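Local coordinates for protein importin subunit beta-1 (Saccharomyces cerevisiae, PDB 5OWU) that carries proteins into the nucleus together with importin alpha, the subunit that recognises the classical nuclear localization signal of the cargo, at residues I504-N508 and F545-K549; L569-Q573 and K608-I614. All blocks are in the same frame, centred on the assembly; numbering follows the deposited sequence. Where two conformers were deposited one is given.

Contact 1: I504-N508 and F545-K549; sequences IGAAN and FVMDK
Phe545 reaches from helix 536-553 to the last turn of helix 496-507, and its ring takes up most of the apolar part of this contact. Ile504 lays its CG2 methyl over one face of that ring, a CH-pi contact in which CG2 stands 3.9 Å from the ring centroid, displaced toward the rim; the nearest ring atom, Phe545 CD1, lies 3.5 Å from Ile504 CG2. The other branch of Ile504 runs past the root of the phenylalanine, CD1 meeting Phe545 CB at 4.0 Å, so the two side chains slide by each other. Ala507 brings its CB against the far end of the ring, 3.7 Å from Phe545 CZ. Phe545 has CG anti to its own backbone nitrogen (chi1 162°), which carries the ring across to helix 496-507.

The polar part centres on Asn508, just past the helix end. Its OD1 accepts a hydrogen bond of 2.7 Å from Lys549 NZ, with the ammonium in the carbonyl plane and a C=O...N angle of 148°. The same OD1 sits in the plane of the Phe545 ring at its edge, 3.4 Å from CE1, while the amide stands 81° from the ring plane. A water accepts from Lys549 NZ and donates to Ala507 O, giving the ammonium a second link to this helix end; Gln552 OE1 is a further partner.

Replacing Phe545 by an alanine would take away the ring and probably leave Ile504 CG2 without its aromatic partner, with a gap in front of Ala507.

Leu524 of helix 516-530 also touches Phe545. This is the stacking of successive HEAT repeats, here the first helix of repeat 12 against the first helix of repeat 13, characteristic of the importin beta solenoid.

Contact 2: L569-Q573 and K608-I614; sequences LQELQ and KKDSAFI
Gln570 of helix 563-586 reaches the loop 608-614 with its amide, which settles against Phe613. From CB, the chain leaves with CG anti to the carbonyl carbon (chi1 -82°), which sets CG 4.1 Å from Phe613 CB and near the CG2 methyl of Ile614; the bend at chi2 then lays the amide by the ring. CD meets Phe613 CB at 3.9 Å. At the tip the amide lies in a layer nearly parallel to the ring (planes 6° apart), to one side of its plane and shifted toward its CB end, with OE1 4.0 Å from Phe613 CG and NE2 3.9 Å from Phe613 CD1. NE2 also makes a weak hydrogen bond to a water, which in turn donates to Asp610 OD2, a link to a poorly ordered carboxylate.

One turn further along the helix, Gln573 brings its OE1 to 3.0 Å from Lys608 NZ and 4.0 Å from Ile614 CD1. Its NE2 donates to Thr553 OG1, which helps to fix the rotation of the amide. Ile614 completes the contact by resting CG2 near the backbone O of Gln570, at 3.8 Å.

This is packing between HEAT repeats 13 and 14: the second helix of repeat 13 meets the loop that joins helices 595-607 and 615-629 of repeat 14. Leu605 of helix 595-607 touches both Gln573 and Ile614, while Leu572 touches helices 516-530 and 536-553.

How the contacts relate
Following the chain from the N terminus, helix 496-507 comes first, then helix 516-530, and contact 1 closes when helix 536-553 returns beside the end of helix 496-507. The chain then turns into helix 563-586, where contact 2 opens; it closes after helix 595-607, in the loop before helix 615-629. The two loops are therefore in series, neither nested nor crossed. Contact 1 ties HEAT repeat 12 to repeat 13, and contact 2 ties repeat 13 to repeat 14, so repeat 13 is gripped through both of its helices. The contact centres are 18 Å apart and their nearest atoms about 5 Å, without touching.

Contact 1: I504-N508 and F545-K549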
ATOM      1  N   ILE A 504     -18.743 -23.031 -12.679  1.00 34.28           N
ATOM      2  CA  ILE A 504     -17.957 -23.887 -13.560  1.00 31.20           C
ATOM      3  C   ILE A 504     -18.152 -23.429 -14.994  1.00 31.33           C
ATOM      4  O   ILE A 504     -17.187 -23.286 -15.757  1.00 35.31           O
ATOM      5  CB  ILE A 504     -18.325 -25.370 -13.361  1.00 37.43           C
ATOM      6  CG1 ILE A 504     -17.739 -25.884 -12.042  1.00 30.73           C
ATOM      7  CG2 ILE A 504     -17.793 -26.224 -14.522  1.00 35.40           C
ATOM      8  CD1 ILE A 504     -18.179 -27.296 -11.679  1.00 31.14           C
ATOM      9  N   GLY A 505     -19.393 -23.088 -15.347  1.00 31.47           N
ATOM     10  CA  GLY A 505     -19.661 -22.624 -16.693  1.00 27.31           C
ATOM     11  C   GLY A 505     -18.842 -21.401 -17.047  1.00 36.65           C
ATOM     12  O   GLY A 505     -18.302 -21.304 -18.152  1.00 26.99           O
ATOM     13  N   ALA A 506     -18.721 -20.457 -16.107  1.00 33.08           N
ATOM     14  CA  ALA A 506     -17.951 -19.254 -16.395  1.00 28.85           C
ATOM     15  C   ALA A 506     -16.466 -19.562 -16.411  1.00 24.62           C
ATOM     16  O   ALA A 506     -15.710 -18.949 -17.178  1.00 25.66           O
ATOM     17  CB  ALA A 506     -18.257 -18.159 -15.367  1.00 28.67           C
ATOM     18  N   ALA A 507     -16.036 -20.528 -15.601  1.00 25.79           N
ATOM     19  CA  ALA A 507     -14.638 -20.925 -15.630  1.00 30.20           C
ATOM     20  C   ALA A 507     -14.296 -21.638 -16.926  1.00 31.68           C
ATOM     21  O   ALA A 507     -13.134 -21.625 -17.339  1.00 29.83           O
ATOM     22  CB  ALA A 507     -14.322 -21.809 -14.427  1.00 23.47           C
ATOM     23  N   ASN A 508     -15.292 -22.225 -17.588  1.00 29.81           N
ATOM     24  CA  ASN A 508     -15.107 -22.896 -18.864  1.00 27.17           C
ATOM     25  C   ASN A 508     -15.187 -21.944 -20.049  1.00 40.59           C
ATOM     26  O   ASN A 508     -15.256 -22.406 -21.192  1.00 34.58           O
ATOM     27  CB  ASN A 508     -16.148 -24.007 -19.031  1.00 30.46           C
ATOM     28  CG  ASN A 508     -15.668 -25.335 -18.520  1.00 38.99           C
ATOM     29  OD1 ASN A 508     -14.491 -25.677 -18.647  1.00 42.47           O
ATOM     30  ND2 ASN A 508     -16.579 -26.103 -17.933  1.00 41.34           N
ATOM     31  N   PHE A 545     -13.719 -31.092 -11.721  1.00 33.93           N
ATOM     32  CA  PHE A 545     -13.646 -30.095 -12.779  1.00 27.31           C
ATOM     33  C   PHE A 545     -12.225 -29.578 -12.941  1.00 31.58           C
ATOM     34  O   PHE A 545     -11.722 -29.464 -14.067  1.00 34.40           O
ATOM     35  CB  PHE A 545     -14.607 -28.938 -12.498  1.00 34.45           C
ATOM     36  CG  PHE A 545     -14.295 -27.696 -13.292  1.00 26.20           C
ATOM     37  CD1 PHE A 545     -14.589 -27.627 -14.643  1.00 33.04           C
ATOM     38  CD2 PHE A 545     -13.687 -26.610 -12.693  1.00 31.37           C
ATOM     39  CE1 PHE A 545     -14.291 -26.488 -15.374  1.00 35.45           C
ATOM     40  CE2 PHE A 545     -13.393 -25.472 -13.418  1.00 28.71           C
ATOM     41  CZ  PHE A 545     -13.687 -25.409 -14.749  1.00 31.81           C
ATOM     42  N   VAL A 546     -11.545 -29.271 -11.833  1.00 33.76           N
ATOM     43  CA  VAL A 546     -10.271 -28.576 -11.982  1.00 30.33           C
ATOM     44  C   VAL A 546      -9.201 -29.543 -12.473  1.00 30.26           C
ATOM     45  O   VAL A 546      -8.440 -29.229 -13.396  1.00 39.90           O
ATOM     46  CB  VAL A 546      -9.869 -27.865 -10.674  1.00 28.52           C
ATOM     47  CG1 VAL A 546     -10.855 -26.731 -10.374  1.00 29.91           C
ATOM     48  CG2 VAL A 546      -9.765 -28.843  -9.503  1.00 39.19           C
ATOM     49  N   MET A 547      -9.165 -30.753 -11.914  1.00 37.29           N
ATOM     50  CA  MET A 547      -8.213 -31.755 -12.383  1.00 32.50           C
ATOM     51  C   MET A 547      -8.375 -31.984 -13.880  1.00 38.74           C
ATOM     52  O   MET A 547      -7.441 -31.757 -14.663  1.00 39.89           O
ATOM     53  CB  MET A 547      -8.387 -33.047 -11.578  1.00 30.58           C
ATOM     54  CG  MET A 547      -7.967 -32.862 -10.118  1.00 35.15           C
ATOM     55  SD  MET A 547      -7.976 -34.320  -9.058  1.00 42.51           S
ATOM     56  CE  MET A 547      -9.658 -34.917  -9.239  1.00 51.44           C
ATOM     57  N   ASP A 548      -9.579 -32.379 -14.308  1.00 39.49           N
ATOM     58  CA  ASP A 548      -9.855 -32.513 -15.734  0.59 38.92           C
ATOM     59  C   ASP A 548      -9.440 -31.252 -16.485  1.00 38.20           C
ATOM     60  O   ASP A 548      -8.783 -31.318 -17.531  1.00 37.17           O
ATOM     61  CB  ASP A 548     -11.341 -32.809 -15.952  0.59 39.62           C
ATOM     62  CG  ASP A 548     -11.780 -34.135 -15.334  0.59 42.42           C
ATOM     63  OD1 ASP A 548     -11.026 -34.703 -14.516  0.59 44.68           O
ATOM     64  OD2 ASP A 548     -12.895 -34.601 -15.658  0.59 43.51           O
ATOM     65  N   LYS A 549      -9.797 -30.083 -15.947  1.00 39.12           N
ATOM     66  CA  LYS A 549      -9.509 -28.844 -16.661  1.00 32.65           C
ATOM     67  C   LYS A 549      -8.013 -28.652 -16.827  1.00 34.99           C
ATOM     68  O   LYS A 549      -7.541 -28.237 -17.896  1.00 33.03           O
ATOM     69  CB  LYS A 549     -10.124 -27.656 -15.926  1.00 30.99           C
ATOM     70  CG  LYS A 549     -10.122 -26.364 -16.732  1.00 34.44           C
ATOM     71  CD  LYS A 549     -11.143 -26.427 -17.863  1.00 33.95           C
ATOM     72  CE  LYS A 549     -11.069 -25.195 -18.738  1.00 36.70           C
ATOM     73  NZ  LYS A 549     -12.074 -25.223 -19.837  1.00 38.21           N
TER
HETATM   74  O   HOH W   1     -11.853 -22.297 -19.676  1.00 29.11           O

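Contact 2: L569-Q573 and K608-I614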
ATOM      1  N   LEU A 569      -3.128 -18.507 -21.669  1.00 27.32           N
ATOM      2  CA  LEU A 569      -3.030 -19.892 -21.226  1.00 29.03           C
ATOM      3  C   LEU A 569      -2.343 -19.990 -19.868  1.00 27.66           C
ATOM      4  O   LEU A 569      -2.790 -20.738 -18.990  1.00 29.58           O
ATOM      5  CB  LEU A 569      -2.283 -20.720 -22.273  1.00 26.91           C
ATOM      6  CG  LEU A 569      -2.063 -22.193 -21.930  1.00 32.90           C
ATOM      7  CD1 LEU A 569      -3.393 -22.928 -21.790  1.00 33.05           C
ATOM      8  CD2 LEU A 569      -1.188 -22.851 -22.985  1.00 34.25           C
ATOM      9  N   GLN A 570      -1.248 -19.249 -19.676  1.00 35.07           N
ATOM     10  CA  GLN A 570      -0.531 -19.301 -18.403  1.00 34.58           C
ATOM     11  C   GLN A 570      -1.411 -18.822 -17.250  1.00 29.35           C
ATOM     12  O   GLN A 570      -1.453 -19.450 -16.185  1.00 26.91           O
ATOM     13  CB  GLN A 570       0.750 -18.471 -18.496  1.00 38.19           C
ATOM     14  CG  GLN A 570       1.898 -19.227 -19.159  1.00 50.85           C
ATOM     15  CD  GLN A 570       2.839 -18.330 -19.952  1.00 53.89           C
ATOM     16  OE1 GLN A 570       2.737 -17.104 -19.902  1.00 62.16           O
ATOM     17  NE2 GLN A 570       3.767 -18.943 -20.682  1.00 52.33           N
ATOM     18  N   GLU A 571      -2.120 -17.703 -17.442  1.00 32.77           N
ATOM     19  CA  GLU A 571      -3.027 -17.210 -16.401  1.00 28.71           C
ATOM     20  C   GLU A 571      -4.122 -18.226 -16.099  1.00 27.21           C
ATOM     21  O   GLU A 571      -4.483 -18.427 -14.935  1.00 29.67           O
ATOM     22  CB  GLU A 571      -3.637 -15.872 -16.825  1.00 38.33           C
ATOM     23  CG  GLU A 571      -4.799 -15.361 -15.949  1.00 40.23           C
ATOM     24  CD  GLU A 571      -4.356 -14.929 -14.558  1.00 52.54           C
ATOM     25  OE1 GLU A 571      -3.137 -14.948 -14.287  1.00 42.86           O
ATOM     26  OE2 GLU A 571      -5.233 -14.572 -13.736  1.00 43.74           O
ATOM     27  N   LEU A 572      -4.658 -18.886 -17.133  1.00 33.17           N
ATOM     28  CA  LEU A 572      -5.677 -19.910 -16.911  1.00 27.82           C
ATOM     29  C   LEU A 572      -5.125 -21.075 -16.098  1.00 24.76           C
ATOM     30  O   LEU A 572      -5.788 -21.576 -15.179  1.00 24.39           O
ATOM     31  CB  LEU A 572      -6.226 -20.406 -18.248  1.00 25.56           C
ATOM     32  CG  LEU A 572      -7.127 -21.640 -18.186  1.00 29.52           C
ATOM     33  CD1 LEU A 572      -8.345 -21.391 -17.275  1.00 30.00           C
ATOM     34  CD2 LEU A 572      -7.572 -22.029 -19.579  1.00 30.70           C
ATOM     35  N   GLN A 573      -3.915 -21.532 -16.423  1.00 25.71           N
ATOM     36  CA  GLN A 573      -3.333 -22.630 -15.657  1.00 26.34           C
ATOM     37  C   GLN A 573      -3.067 -22.210 -14.217  1.00 24.24           C
ATOM     38  O   GLN A 573      -3.226 -23.011 -13.291  1.00 25.83           O
ATOM     39  CB  GLN A 573      -2.048 -23.117 -16.323  1.00 28.20           C
ATOM     40  CG  GLN A 573      -2.290 -23.756 -17.674  1.00 24.38           C
ATOM     41  CD  GLN A 573      -1.029 -24.329 -18.270  1.00 33.85           C
ATOM     42  OE1 GLN A 573      -0.017 -23.643 -18.379  1.00 34.44           O
ATOM     43  NE2 GLN A 573      -1.082 -25.596 -18.656  1.00 35.66           N
ATOM     44  N   LYS A 608       7.973 -28.289 -18.647  1.00 64.92           N
ATOM     45  CA  LYS A 608       7.598 -27.472 -19.787  1.00 66.55           C
ATOM     46  C   LYS A 608       8.629 -26.381 -20.040  1.00 64.35           C
ATOM     47  O   LYS A 608       9.273 -25.876 -19.118  1.00 65.80           O
ATOM     48  CB  LYS A 608       6.242 -26.816 -19.540  1.00 63.16           C
ATOM     49  CG  LYS A 608       5.085 -27.496 -20.227  1.00 67.61           C
ATOM     50  CD  LYS A 608       3.763 -26.829 -19.889  1.00 62.96           C
ATOM     51  CE  LYS A 608       3.808 -25.297 -19.976  1.00 64.52           C
ATOM     52  NZ  LYS A 608       2.482 -24.688 -19.695  1.00 50.04           N
ATOM     53  N   LYS A 609       8.767 -25.998 -21.306  1.00 78.59           N
ATOM     54  CA  LYS A 609       9.466 -24.763 -21.617  1.00 86.04           C
ATOM     55  C   LYS A 609       8.664 -23.578 -21.086  1.00 87.65           C
ATOM     56  O   LYS A 609       7.429 -23.593 -21.071  1.00 91.37           O
ATOM     57  CB  LYS A 609       9.682 -24.616 -23.124  1.00 91.80           C
ATOM     58  CG  LYS A 609      10.390 -23.314 -23.493  1.00 96.08           C
ATOM     59  CD  LYS A 609      10.745 -23.216 -24.965  1.00 93.80           C
ATOM     60  CE  LYS A 609      11.433 -21.881 -25.251  1.00 91.55           C
ATOM     61  NZ  LYS A 609      12.703 -21.731 -24.484  1.00 95.10           N
ATOM     62  N   ASP A 610       9.377 -22.543 -20.646  1.00 82.34           N
ATOM     63  CA  ASP A 610       8.749 -21.391 -19.998  1.00 87.96           C
ATOM     64  C   ASP A 610       7.987 -21.807 -18.741  1.00 84.41           C
ATOM     65  O   ASP A 610       6.958 -21.219 -18.399  1.00 69.45           O
ATOM     66  CB  ASP A 610       7.821 -20.640 -20.964  1.00 93.12           C
ATOM     67  CG  ASP A 610       8.577 -19.727 -21.913  1.00 94.92           C
ATOM     68  OD1 ASP A 610       9.640 -19.204 -21.518  1.00 99.60           O
ATOM     69  OD2 ASP A 610       8.103 -19.529 -23.053  1.00 88.31           O
ATOM     70  N   SER A 611       8.482 -22.833 -18.042  1.00 66.85           N
ATOM     71  CA  SER A 611       7.880 -23.228 -16.775  1.00 53.21           C
ATOM     72  C   SER A 611       8.007 -22.138 -15.723  1.00 58.06           C
ATOM     73  O   SER A 611       7.238 -22.131 -14.756  1.00 65.61           O
ATOM     74  CB  SER A 611       8.518 -24.522 -16.268  1.00 63.94           C
ATOM     75  OG  SER A 611       9.934 -24.462 -16.344  1.00 53.55           O
ATOM     76  N   ALA A 612       8.948 -21.208 -15.899  1.00 51.32           N
ATOM     77  CA  ALA A 612       9.151 -20.151 -14.917  1.00 57.67           C
ATOM     78  C   ALA A 612       7.891 -19.335 -14.669  1.00 58.52           C
ATOM     79  O   ALA A 612       7.781 -18.691 -13.619  1.00 54.62           O
ATOM     80  CB  ALA A 612      10.282 -19.230 -15.374  1.00 61.47           C
ATOM     81  N   PHE A 613       6.938 -19.347 -15.604  1.00 59.19           N
ATOM     82  CA  PHE A 613       5.755 -18.501 -15.468  1.00 54.63           C
ATOM     83  C   PHE A 613       4.686 -19.126 -14.575  1.00 41.56           C
ATOM     84  O   PHE A 613       3.922 -18.392 -13.939  1.00 57.25           O
ATOM     85  CB  PHE A 613       5.171 -18.190 -16.850  1.00 66.12           C
ATOM     86  CG  PHE A 613       6.128 -17.476 -17.770  1.00 67.00           C
ATOM     87  CD1 PHE A 613       6.971 -18.192 -18.601  1.00 75.72           C
ATOM     88  CD2 PHE A 613       6.186 -16.091 -17.804  1.00 68.53           C
ATOM     89  CE1 PHE A 613       7.853 -17.547 -19.446  1.00 81.12           C
ATOM     90  CE2 PHE A 613       7.068 -15.441 -18.652  1.00 70.74           C
ATOM     91  CZ  PHE A 613       7.900 -16.171 -19.471  1.00 74.73           C
ATOM     92  N   ILE A 614       4.615 -20.457 -14.501  1.00 47.45           N
ATOM     93  CA  ILE A 614       3.642 -21.141 -13.655  1.00 52.51           C
ATOM     94  C   ILE A 614       4.282 -21.949 -12.531  1.00 55.81           C
ATOM     95  O   ILE A 614       3.554 -22.510 -11.706  1.00 45.86           O
ATOM     96  CB  ILE A 614       2.718 -22.054 -14.485  1.00 41.95           C
ATOM     97  CG1 ILE A 614       3.533 -23.101 -15.234  1.00 42.95           C
ATOM     98  CG2 ILE A 614       1.880 -21.229 -15.449  1.00 56.18           C
ATOM     99  CD1 ILE A 614       2.737 -24.328 -15.584  1.00 56.16           C
TER
HETATM  100  O   HOH W   2       5.466 -19.076 -22.871  1.00 48.60           O